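Local coordinates for 2-oxoglutarate (2OG) and Fe(II)-dependent oxygenase superfamily protein (Arabidopsis thaliana, PDB 6KWB), which probably oxidises the auxin indole-3-acetic acid irreversibly to inactive 2-oxoindole-3-acetic acid, using 2-oxoglutarate as co-substrate in an iron-dependent reaction, at residues A[156-161]-A[233-238]; A[169-174]-A[242-247]; A[81-86]-A[150-155]; A[121-126]-A[175-180]. One frame throughout, in Å; residues are numbered along the deposited sequence.

Interaction 1: residues A[156-161]-A[233-238]; sequences FKPETV and KEATMR. With AKG (2-oxoglutaric acid), chain E.
Phe156 and Arg238 cross obliquely, ring atom CE2 of Phe156 meeting the CD methylene of Arg238 at 4.0 Å. Ring and guanidinium planes stand 38° apart, and it is the aliphatic stem of the arginine, not its charged end, that the ring touches. Phe156 carries CG beside its own backbone N and anti to the carbonyl carbon (chi1 -64°), and from there the ring reaches past Glu234 O toward Arg238. The backbones are joined by one weak hydrogen bond, from Phe156 N to Thr236 O at 3.3 Å. Ala235, the centre of an inverse gamma turn, turns its methyl into the other segment: CB lies 3.3 Å from Lys157 C, with Val161 CG1 at 3.6 Å from the same methyl and the Pro158 ring touching it through CD. The contact sits at one end of the double-stranded beta-helix (jelly roll) of the 2-oxoglutarate oxygenases, where the loop after strand 147-155 meets the run into strand 237-245. That loop is tied within itself by Lys157 N, which donates to Thr160 OG1. Arg238 belongs to the Arg-X-Ser motif of plant members of this family, completed by Ser240, another 2-oxoglutarate ligand. The Arg238 chain is extended from CG to NE and carries the guanidinium to the co-substrate, where NH1 donates almost straight (2.7 Å, N-H...O angle 168°) to AKG O3, which lies at the guanidinium edge, near its plane. NH2 forms a salt bridge with Asp180, and NE bonds weakly to Val184 O.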
# COMPACT_ATOMS: atom_id res chain seq x y z
N PHE A 156 -5.44 -17.67 9.15
CA PHE A 156 -5.14 -18.93 8.43
C PHE A 156 -5.26 -20.14 9.36
O PHE A 156 -4.57 -20.21 10.38
CB PHE A 156 -3.74 -18.88 7.81
CG PHE A 156 -3.59 -17.84 6.75
CD1 PHE A 156 -4.61 -17.61 5.84
CD2 PHE A 156 -2.44 -17.09 6.66
CE1 PHE A 156 -4.49 -16.64 4.86
CE2 PHE A 156 -2.30 -16.12 5.68
CZ PHE A 156 -3.33 -15.90 4.77
N LYS A 157 -6.06 -21.13 8.97
CA LYS A 157 -6.20 -22.33 9.80
C LYS A 157 -5.46 -23.49 9.15
O LYS A 157 -4.96 -23.32 8.02
CB LYS A 157 -7.68 -22.70 9.96
CG LYS A 157 -8.59 -21.53 10.13
CD LYS A 157 -10.01 -22.00 10.36
CE LYS A 157 -10.98 -21.23 9.48
NZ LYS A 157 -12.37 -21.69 9.70
N PRO A 158 -5.36 -24.66 9.84
CA PRO A 158 -4.44 -25.68 9.32
C PRO A 158 -4.89 -26.11 7.93
O PRO A 158 -4.08 -26.50 7.09
CB PRO A 158 -4.57 -26.81 10.33
CG PRO A 158 -4.87 -26.11 11.60
CD PRO A 158 -5.80 -25.00 11.20
N GLU A 159 -6.19 -26.02 7.71
CA GLU A 159 -6.78 -26.27 6.42
C GLU A 159 -6.13 -25.35 5.37
O GLU A 159 -5.73 -25.80 4.30
CB GLU A 159 -8.30 -26.06 6.49
CG GLU A 159 -9.03 -25.71 5.18
CD GLU A 159 -9.01 -26.81 4.10
OE1 GLU A 159 -8.25 -27.80 4.21
OE2 GLU A 159 -9.79 -26.68 3.12
N THR A 160 -5.99 -24.07 5.69
CA THR A 160 -5.46 -23.11 4.71
C THR A 160 -3.99 -23.29 4.29
O THR A 160 -3.66 -23.02 3.14
CB THR A 160 -5.62 -21.66 5.22
OG1 THR A 160 -6.91 -21.51 5.82
CG2 THR A 160 -5.50 -20.69 4.06
N VAL A 161 -3.13 -23.79 5.18
CA VAL A 161 -1.70 -23.86 4.85
C VAL A 161 -1.39 -24.73 3.64
O VAL A 161 -1.93 -25.83 3.48
CB VAL A 161 -0.85 -24.31 6.07
CG1 VAL A 161 -1.73 -24.56 7.27
CG2 VAL A 161 0.03 -25.50 5.75
N LYS A 233 1.50 -19.87 4.41
CA LYS A 233 2.65 -20.76 4.57
C LYS A 233 2.68 -21.37 5.96
O LYS A 233 3.46 -22.28 6.23
CB LYS A 233 3.97 -20.03 4.31
CG LYS A 233 4.60 -20.29 2.95
CD LYS A 233 6.03 -19.76 2.92
CE LYS A 233 6.70 -19.95 1.56
NZ LYS A 233 8.18 -19.75 1.69
N GLU A 234 1.85 -20.84 6.85
CA GLU A 234 1.63 -21.44 8.16
C GLU A 234 0.30 -20.94 8.73
O GLU A 234 -0.12 -19.80 8.48
CB GLU A 234 2.80 -21.16 9.11
CG GLU A 234 2.56 -20.04 10.09
CD GLU A 234 3.62 -19.95 11.17
OE1 GLU A 234 4.61 -20.73 11.08
OE2 GLU A 234 3.48 -19.11 12.09
N ALA A 235 -0.37 -21.80 9.50
CA ALA A 235 -1.68 -21.49 10.06
C ALA A 235 -1.56 -20.65 11.32
O ALA A 235 -1.69 -21.16 12.43
CB ALA A 235 -2.45 -22.75 10.34
N THR A 236 -1.27 -19.37 11.14
CA THR A 236 -1.16 -18.43 12.25
C THR A 236 -2.02 -17.20 11.94
O THR A 236 -2.66 -17.13 10.88
CB THR A 236 0.29 -18.01 12.48
OG1 THR A 236 0.36 -17.06 13.55
CG2 THR A 236 0.84 -17.38 11.22
N MET A 237 -2.06 -16.26 12.88
CA MET A 237 -2.70 -14.98 12.65
C MET A 237 -1.72 -14.04 11.92
O MET A 237 -0.50 -14.20 12.02
CB MET A 237 -3.18 -14.37 13.95
CG MET A 237 -4.50 -13.65 13.82
SD MET A 237 -5.88 -14.80 13.80
CE MET A 237 -6.29 -14.80 15.55
N ARG A 238 -2.24 -13.06 11.20
CA ARG A 238 -1.37 -12.22 10.40
C ARG A 238 -1.94 -10.81 10.20
O ARG A 238 -3.12 -10.63 9.90
CB ARG A 238 -1.12 -12.90 9.06
CG ARG A 238 -0.05 -12.31 8.19
CD ARG A 238 0.01 -13.08 6.86
NE ARG A 238 1.23 -12.74 6.14
CZ ARG A 238 1.33 -11.76 5.24
NH1 ARG A 238 0.28 -11.01 4.93
NH2 ARG A 238 2.50 -11.54 4.66
C1 AKG E . -3.55 -4.90 0.42
O1 AKG E . -4.08 -4.49 1.49
O2 AKG E . -3.90 -4.44 -0.71
C2 AKG E . -2.49 -5.98 0.47
O5 AKG E . -2.11 -6.48 -0.59
C3 AKG E . -1.96 -6.41 1.84
C4 AKG E . -0.78 -7.37 1.76
C5 AKG E . -0.68 -8.18 3.04
O3 AKG E . 0.37 -8.85 3.33
O4 AKG E . -1.67 -8.20 3.82

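Interaction 2: residues A[169-174]-A[242-247]; sequences HTDSGF and ASFLLG. With MG (magnesium ion), chain D; AKG (2-oxoglutaric acid), chain E.
The Phe244 ring presents its edge to the metal site: CE1 lies 4.0 Å from Asp171 OD2, and CZ is 3.4 Å from AKG O2, which lies in the ring plane. The Asp171 carboxylate stands nearly upright to that ring, their planes 82° apart. This is the His-X-Asp...His facial triad of the jelly-roll 2-oxoglutarate oxygenases, here with magnesium in the metal position. Asp171 OD1 binds the magnesium at 2.2 Å, His228 on strand 228-231 also binds it, and 2-oxoglutarate chelates it through O2 and O5. The other carboxylate oxygen, OD2, is held by the hydroxyl of Thr176, which fixes the rotation of the group. His169, the remaining triad member, points NE2 at the magnesium from 3.0 Å, longer than a normal bond, and has AKG O5 at its ring edge. An alanine here would remove the imidazole, and the magnesium would probably lose the third protein group facing it, with no ring nitrogen left on that side. Farther from the metal, Phe174 and Leu245 lie side by side, CD1 of Phe174 4.1 Å from CD2 of Leu245. Beside them Phe174 N donates to Leu245 O at 2.8 Å, in the carbonyl plane.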
# COMPACT_ATOMS: atom_id res chain seq x y z
N HIS A 169 -3.96 -10.41 -7.84
CA HIS A 169 -4.62 -9.15 -8.15
C HIS A 169 -3.66 -7.94 -8.26
O HIS A 169 -2.47 -8.02 -7.91
CB HIS A 169 -5.67 -8.86 -7.10
CG HIS A 169 -5.08 -8.46 -5.78
ND1 HIS A 169 -4.29 -9.31 -5.04
CD2 HIS A 169 -5.15 -7.31 -5.08
CE1 HIS A 169 -3.91 -8.70 -3.94
NE2 HIS A 169 -4.42 -7.48 -3.93
N THR A 170 -4.20 -6.81 -8.74
CA THR A 170 -3.44 -5.57 -8.79
C THR A 170 -4.11 -4.50 -7.96
O THR A 170 -5.33 -4.40 -7.96
CB THR A 170 -3.33 -5.02 -10.21
OG1 THR A 170 -4.61 -4.56 -10.62
CG2 THR A 170 -2.73 -6.06 -11.17
N ASP A 171 -3.35 -3.65 -7.29
CA ASP A 171 -3.98 -2.54 -6.59
C ASP A 171 -4.55 -1.54 -7.62
O ASP A 171 -4.02 -1.38 -8.72
CB ASP A 171 -2.98 -1.87 -5.64
CG ASP A 171 -2.48 -2.83 -4.56
OD1 ASP A 171 -3.16 -3.83 -4.26
OD2 ASP A 171 -1.41 -2.56 -3.98
N SER A 172 -5.66 -0.90 -7.31
CA SER A 172 -6.28 -0.07 -8.35
C SER A 172 -5.70 1.35 -8.35
O SER A 172 -5.89 2.11 -9.30
CB SER A 172 -7.79 -0.03 -8.18
OG SER A 172 -8.15 0.67 -7.01
N GLY A 173 -4.99 1.72 -7.28
CA GLY A 173 -4.49 3.07 -7.13
C GLY A 173 -3.16 3.30 -7.81
O GLY A 173 -2.75 2.54 -8.68
N PHE A 174 -2.48 4.35 -7.40
CA PHE A 174 -1.22 4.70 -8.04
C PHE A 174 -0.13 3.91 -7.36
O PHE A 174 0.59 3.11 -7.99
CB PHE A 174 -0.97 6.21 -7.94
CG PHE A 174 0.27 6.67 -8.66
CD1 PHE A 174 1.45 6.86 -7.98
CD2 PHE A 174 0.22 6.96 -10.00
CE1 PHE A 174 2.58 7.30 -8.64
CE2 PHE A 174 1.34 7.39 -10.67
CZ PHE A 174 2.53 7.56 -10.00
N ALA A 242 -1.73 -1.15 5.13
CA ALA A 242 -1.53 -0.63 3.77
C ALA A 242 -2.07 0.79 3.60
O ALA A 242 -3.18 1.09 4.03
CB ALA A 242 -2.20 -1.54 2.76
N SER A 243 -1.29 1.64 2.95
CA SER A 243 -1.72 2.99 2.64
C SER A 243 -1.63 3.18 1.16
O SER A 243 -0.58 3.03 0.57
CB SER A 243 -0.87 4.03 3.36
OG SER A 243 -0.86 3.77 4.75
N PHE A 244 -2.77 3.51 0.57
CA PHE A 244 -2.88 3.61 -0.87
C PHE A 244 -2.92 5.06 -1.31
O PHE A 244 -3.80 5.81 -0.88
CB PHE A 244 -4.15 2.91 -1.38
CG PHE A 244 -4.31 1.47 -0.94
CD1 PHE A 244 -3.64 0.45 -1.61
CD2 PHE A 244 -5.21 1.12 0.06
CE1 PHE A 244 -3.80 -0.88 -1.24
CE2 PHE A 244 -5.37 -0.22 0.43
CZ PHE A 244 -4.66 -1.21 -0.22
N LEU A 245 -1.98 5.47 -2.16
CA LEU A 245 -2.14 6.74 -2.87
C LEU A 245 -3.01 6.43 -4.07
O LEU A 245 -2.63 5.61 -4.88
CB LEU A 245 -0.82 7.33 -3.33
CG LEU A 245 -0.95 8.65 -4.12
CD1 LEU A 245 -1.51 9.77 -3.26
CD2 LEU A 245 0.37 9.05 -4.73
N LEU A 246 -4.20 7.02 -4.16
CA LEU A 246 -5.11 6.72 -5.26
C LEU A 246 -4.94 7.69 -6.41
O LEU A 246 -4.21 8.67 -6.32
CB LEU A 246 -6.55 6.76 -4.78
CG LEU A 246 -6.81 5.99 -3.49
CD1 LEU A 246 -8.19 6.29 -2.90
CD2 LEU A 246 -6.62 4.51 -3.74
N GLY A 247 -5.64 7.46 -7.50
CA GLY A 247 -5.62 8.43 -8.57
C GLY A 247 -6.52 9.59 -8.19
O GLY A 247 -7.06 9.63 -7.09
MG MG D . -2.86 -5.27 -2.59
C1 AKG E . -3.55 -4.90 0.42
O1 AKG E . -4.08 -4.49 1.49
O2 AKG E . -3.90 -4.44 -0.71
C2 AKG E . -2.49 -5.98 0.47
O5 AKG E . -2.11 -6.48 -0.59
C3 AKG E . -1.96 -6.41 1.84
C4 AKG E . -0.78 -7.37 1.76
C5 AKG E . -0.68 -8.18 3.04
O3 AKG E . 0.37 -8.85 3.33
O4 AKG E . -1.67 -8.20 3.82

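Interaction 3: residues A[81-86]-A[150-155]; sequences YEALGL and RINKYH. With AKG (2-oxoglutaric acid), chain E.
Tyr81 and Asn152 meet through a hydrogen bond from the phenol OH to Asn152 OD1 at 2.7 Å, the donor standing 37° above the carbonyl plane of the amide. The same phenol oxygen accepts a weak bond from Arg150 NH1, whose guanidinium, brought back by bends in its chain, lays one face over Ala83 CB. Asn152 ND2 is engaged too, by the Ser240 hydroxyl and weakly by AKG O1 at 3.3 Å. Both ends of the amide are thus satisfied, and a phenylalanine in place of Tyr81 would probably leave Asn152 OD1 without its donor and the amide freer to turn away from 2-oxoglutarate. Strands 81-86 and 150-155 run antiparallel at the edge of the larger jelly-roll sheet. In the hydrogen-bonded pairs both N-H and C=O groups are used: Lys153 N donates to Glu82 O at 2.7 Å and Glu82 N to Lys153 O, Ile151 N to Leu84 O at 2.8 Å and Leu84 N to Ile151 O. On the face away from the co-substrate the Glu82 and Lys153 side chains run alongside each other, but OE1 of Glu82 stays 4.1 Å from NZ of Lys153, beyond a salt bridge; Glu82 OE2 instead takes Tyr71 OH and Lys59. Tyr81 and Tyr154 lie side by side, their planes oblique at 41°. The chemistry implies a second shell: Tyr81 on the edge strand probably positions Asn152, which with Tyr154 binds 2-oxoglutarate.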
# COMPACT_ATOMS: atom_id res chain seq x y z
N TYR A 81 -10.01 -13.35 5.80
CA TYR A 81 -9.61 -11.96 5.68
C TYR A 81 -10.60 -11.05 6.40
O TYR A 81 -11.81 -11.17 6.23
CB TYR A 81 -9.49 -11.59 4.19
CG TYR A 81 -9.21 -10.12 3.87
CD1 TYR A 81 -7.97 -9.55 4.14
CD2 TYR A 81 -10.18 -9.32 3.28
CE1 TYR A 81 -7.70 -8.20 3.84
CE2 TYR A 81 -9.93 -7.98 2.98
CZ TYR A 81 -8.69 -7.42 3.26
OH TYR A 81 -8.43 -6.09 2.96
N GLU A 82 -10.06 -10.14 7.21
CA GLU A 82 -10.84 -9.15 7.92
C GLU A 82 -10.17 -7.78 7.77
O GLU A 82 -8.94 -7.69 7.81
CB GLU A 82 -10.96 -9.53 9.40
CG GLU A 82 -11.76 -8.53 10.23
CD GLU A 82 -11.97 -8.96 11.66
OE1 GLU A 82 -11.15 -9.77 12.16
OE2 GLU A 82 -12.93 -8.48 12.30
N ALA A 83 -10.93 -6.72 7.59
CA ALA A 83 -10.28 -5.44 7.34
C ALA A 83 -11.05 -4.21 7.82
O ALA A 83 -12.28 -4.22 7.87
CB ALA A 83 -10.00 -5.29 5.85
N LEU A 84 -10.29 -3.17 8.15
CA LEU A 84 -10.81 -1.86 8.53
C LEU A 84 -10.04 -0.73 7.79
O LEU A 84 -8.90 -0.93 7.33
CB LEU A 84 -10.69 -1.65 10.04
CG LEU A 84 -11.43 -2.55 11.01
CD1 LEU A 84 -10.59 -2.75 12.24
CD2 LEU A 84 -12.72 -1.90 11.36
N GLY A 85 -10.64 0.45 7.70
CA GLY A 85 -9.92 1.56 7.12
C GLY A 85 -10.68 2.84 6.87
O GLY A 85 -11.87 2.97 7.13
N LEU A 86 -9.98 3.82 6.33
CA LEU A 86 -10.61 5.10 6.02
C LEU A 86 -10.16 5.70 4.70
O LEU A 86 -9.03 5.46 4.24
CB LEU A 86 -10.40 6.11 7.15
CG LEU A 86 -9.07 6.65 7.69
CD1 LEU A 86 -8.19 5.61 8.33
CD2 LEU A 86 -8.32 7.51 6.69
N ARG A 150 -5.87 1.20 5.09
CA ARG A 150 -6.55 -0.06 5.26
C ARG A 150 -5.67 -1.02 6.05
O ARG A 150 -4.54 -1.32 5.67
CB ARG A 150 -6.95 -0.65 3.91
CG ARG A 150 -7.36 -2.12 3.97
CD ARG A 150 -8.52 -2.52 3.03
NE ARG A 150 -9.79 -2.04 3.57
CZ ARG A 150 -10.93 -2.73 3.59
NH1 ARG A 150 -10.99 -3.96 3.11
NH2 ARG A 150 -12.01 -2.18 4.11
N ILE A 151 -6.22 -1.53 7.16
CA ILE A 151 -5.48 -2.44 8.02
C ILE A 151 -6.15 -3.77 7.86
O ILE A 151 -7.36 -3.83 7.70
CB ILE A 151 -5.47 -1.99 9.48
CG1 ILE A 151 -6.88 -1.75 9.97
CG2 ILE A 151 -4.73 -0.71 9.60
CD1 ILE A 151 -6.96 -1.24 11.39
N ASN A 152 -5.36 -4.84 7.87
CA ASN A 152 -5.89 -6.15 7.53
C ASN A 152 -5.52 -7.21 8.54
O ASN A 152 -4.39 -7.24 9.00
CB ASN A 152 -5.36 -6.56 6.16
CG ASN A 152 -5.48 -5.45 5.14
OD1 ASN A 152 -6.58 -5.14 4.65
ND2 ASN A 152 -4.34 -4.83 4.81
N LYS A 153 -6.46 -8.12 8.83
CA LYS A 153 -6.23 -9.29 9.69
C LYS A 153 -6.48 -10.60 8.97
O LYS A 153 -7.62 -10.91 8.64
CB LYS A 153 -7.12 -9.24 10.92
CG LYS A 153 -6.87 -10.36 11.89
CD LYS A 153 -7.83 -10.27 13.08
CE LYS A 153 -7.74 -11.46 14.01
NZ LYS A 153 -8.65 -11.21 15.14
N TYR A 154 -5.43 -11.38 8.76
CA TYR A 154 -5.57 -12.67 8.10
C TYR A 154 -5.64 -13.83 9.09
O TYR A 154 -4.76 -14.00 9.92
CB TYR A 154 -4.41 -12.89 7.15
CG TYR A 154 -4.37 -11.86 6.08
CD1 TYR A 154 -5.09 -12.02 4.90
CD2 TYR A 154 -3.67 -10.68 6.27
CE1 TYR A 154 -5.06 -11.04 3.91
CE2 TYR A 154 -3.64 -9.71 5.31
CZ TYR A 154 -4.33 -9.89 4.13
OH TYR A 154 -4.27 -8.89 3.19
N HIS A 155 -6.70 -14.62 8.97
CA HIS A 155 -6.88 -15.81 9.80
C HIS A 155 -6.63 -17.10 9.03
O HIS A 155 -7.52 -17.58 8.33
CB HIS A 155 -8.29 -15.83 10.39
CG HIS A 155 -8.51 -16.96 11.35
ND1 HIS A 155 -8.11 -16.92 12.66
CD2 HIS A 155 -9.06 -18.19 11.17
CE1 HIS A 155 -8.42 -18.06 13.26
NE2 HIS A 155 -9.00 -18.84 12.37
C1 AKG E . -3.55 -4.90 0.42
O1 AKG E . -4.08 -4.49 1.49
O2 AKG E . -3.90 -4.44 -0.71
C2 AKG E . -2.49 -5.98 0.47
O5 AKG E . -2.11 -6.48 -0.59
C3 AKG E . -1.96 -6.41 1.84
C4 AKG E . -0.78 -7.37 1.76
C5 AKG E . -0.68 -8.18 3.04
O3 AKG E . 0.37 -8.85 3.33
O4 AKG E . -1.67 -8.20 3.82

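Interaction 4: residues A[121-126]-A[175-180]; sequences GLATDL and LTILQD. With AKG (2-oxoglutaric acid), chain E.
Gly121 O, on the helix whose Leu122, Ala123 and Leu126 pack on strand 175-179, takes two donors from the same face of its carbonyl plane: Asp125 N, the regular helix bond, and Thr124 OG1, each at 3.0 Å. Thr124, whose CB points away from the strand, thereby finds a partner for its hydroxyl within the helix. The contact joins the long helix 106-133 to the larger sheet of the jelly roll, packing on the face turned away from the metal. The axes of helix 121-126 and strand 175-179 come within 9.3 Å, their directions 138° apart. Ile177 is the central side chain. Its CG1 lies beside the backbone N, anti to the carbonyl carbon (chi1 -57°), and the extended branch carries CD1 into the helix surface, 3.8 Å from Ala123 CB and 3.9 Å from Leu122 CD2. The small methyl of Ala123 is consistent with this close approach, CD1 coming up to the helix backbone. Leu122 and Leu126 also touch strand 207-211, the neighbour of 175-179 in the sheet, so the helix packs across both strands. On the opposite face of strand 175-179, Leu178 CD1 packs 3.6 Å from AKG C3. Back at the helix, Leu175 sends CD1 against the flank of Leu126, 4.0 Å from its CB.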
# COMPACT_ATOMS: atom_id res chain seq x y z
N GLY A 121 3.58 11.16 3.90
CA GLY A 121 4.70 11.96 3.50
C GLY A 121 5.65 11.12 2.68
O GLY A 121 6.19 11.60 1.71
N LEU A 122 5.88 9.87 3.11
CA LEU A 122 6.70 8.93 2.38
C LEU A 122 6.11 8.71 0.97
O LEU A 122 6.85 8.62 -0.00
CB LEU A 122 6.84 7.61 3.13
CG LEU A 122 7.60 6.56 2.33
CD1 LEU A 122 9.02 7.02 2.07
CD2 LEU A 122 7.58 5.16 2.97
N ALA A 123 4.78 8.63 0.89
CA ALA A 123 4.05 8.47 -0.35
C ALA A 123 4.18 9.61 -1.33
O ALA A 123 4.41 9.42 -2.52
CB ALA A 123 2.59 8.27 -0.04
N THR A 124 4.04 10.82 -0.85
CA THR A 124 4.18 11.99 -1.71
C THR A 124 5.65 12.07 -2.16
O THR A 124 5.97 12.35 -3.32
CB THR A 124 3.68 13.28 -1.01
OG1 THR A 124 4.46 13.53 0.17
CG2 THR A 124 2.21 13.11 -0.63
N ASP A 125 6.55 11.77 -1.23
CA ASP A 125 7.95 11.79 -1.55
C ASP A 125 8.29 10.80 -2.69
O ASP A 125 8.96 11.16 -3.66
CB ASP A 125 8.76 11.45 -0.29
CG ASP A 125 10.25 11.46 -0.54
OD1 ASP A 125 10.72 12.33 -1.30
OD2 ASP A 125 10.98 10.59 0.02
N LEU A 126 7.79 9.56 -2.58
CA LEU A 126 8.09 8.52 -3.55
C LEU A 126 7.50 8.93 -4.90
O LEU A 126 8.15 8.85 -5.91
CB LEU A 126 7.54 7.17 -3.09
CG LEU A 126 8.35 6.48 -1.99
CD1 LEU A 126 7.73 5.14 -1.62
CD2 LEU A 126 9.84 6.35 -2.32
N LEU A 175 -0.06 4.10 -6.05
CA LEU A 175 1.05 3.65 -5.25
C LEU A 175 0.60 3.07 -3.92
O LEU A 175 -0.26 3.63 -3.26
CB LEU A 175 1.98 4.84 -5.02
CG LEU A 175 3.30 4.78 -4.28
CD1 LEU A 175 4.09 6.00 -4.74
CD2 LEU A 175 3.01 4.88 -2.81
N THR A 176 1.20 1.97 -3.50
CA THR A 176 0.86 1.39 -2.21
C THR A 176 2.09 1.23 -1.33
O THR A 176 3.12 0.74 -1.78
CB THR A 176 0.20 -0.01 -2.35
OG1 THR A 176 -0.97 0.09 -3.15
CG2 THR A 176 -0.16 -0.58 -0.95
N ILE A 177 1.96 1.63 -0.07
CA ILE A 177 2.98 1.39 0.94
C ILE A 177 2.46 0.33 1.92
O ILE A 177 1.42 0.50 2.56
CB ILE A 177 3.33 2.69 1.69
CG1 ILE A 177 3.78 3.75 0.69
CG2 ILE A 177 4.36 2.42 2.81
CD1 ILE A 177 4.11 5.07 1.30
N LEU A 178 3.18 -0.76 2.04
CA LEU A 178 2.69 -1.87 2.82
C LEU A 178 3.59 -2.11 3.99
O LEU A 178 4.80 -2.25 3.84
CB LEU A 178 2.59 -3.13 1.96
CG LEU A 178 2.23 -4.40 2.71
CD1 LEU A 178 0.76 -4.35 3.10
CD2 LEU A 178 2.54 -5.62 1.85
N GLN A 179 3.02 -2.13 5.18
CA GLN A 179 3.77 -2.58 6.33
C GLN A 179 3.35 -4.05 6.59
O GLN A 179 2.30 -4.34 7.13
CB GLN A 179 3.55 -1.63 7.54
CG GLN A 179 4.27 -2.04 8.78
CD GLN A 179 4.07 -1.10 9.96
OE1 GLN A 179 3.68 0.06 9.83
NE2 GLN A 179 4.25 -1.64 11.14
N ASP A 180 4.17 -4.98 6.13
CA ASP A 180 3.81 -6.39 6.17
C ASP A 180 3.90 -6.91 7.58
O ASP A 180 4.11 -6.15 8.52
CB ASP A 180 4.70 -7.25 5.27
CG ASP A 180 3.96 -8.45 4.67
OD1 ASP A 180 2.84 -8.76 5.12
OD2 ASP A 180 4.55 -9.15 3.81
C1 AKG E . -3.55 -4.90 0.42
O1 AKG E . -4.08 -4.49 1.49
O2 AKG E . -3.90 -4.44 -0.71
C2 AKG E . -2.49 -5.98 0.47
O5 AKG E . -2.11 -6.48 -0.59
C3 AKG E . -1.96 -6.41 1.84
C4 AKG E . -0.78 -7.37 1.76
C5 AKG E . -0.68 -8.18 3.04
O3 AKG E . 0.37 -8.85 3.33
O4 AKG E . -1.67 -8.20 3.82

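How the interactions relate
From the N terminus, strand 81-86 opens interaction 3 and finds its partner at 150-155, closing a long, largely helical excursion that includes helix 106-133. Segment 121-126 lies inside that excursion, yet pairs with 175-180 beyond it, so interactions 3 and 4 cross. Segments 156-161 and 169-174 then open interactions 1 and 2 before 175-180 closes interaction 4; their partners, 233-238 and 242-247, follow in the same order, so interactions 1, 2 and 4 all cross one another and none nests. Interaction 3 closes before 1 and 2 open. Strand 237-245, between 147-155 and 175-179 in the larger sheet, links all four around 2-oxoglutarate.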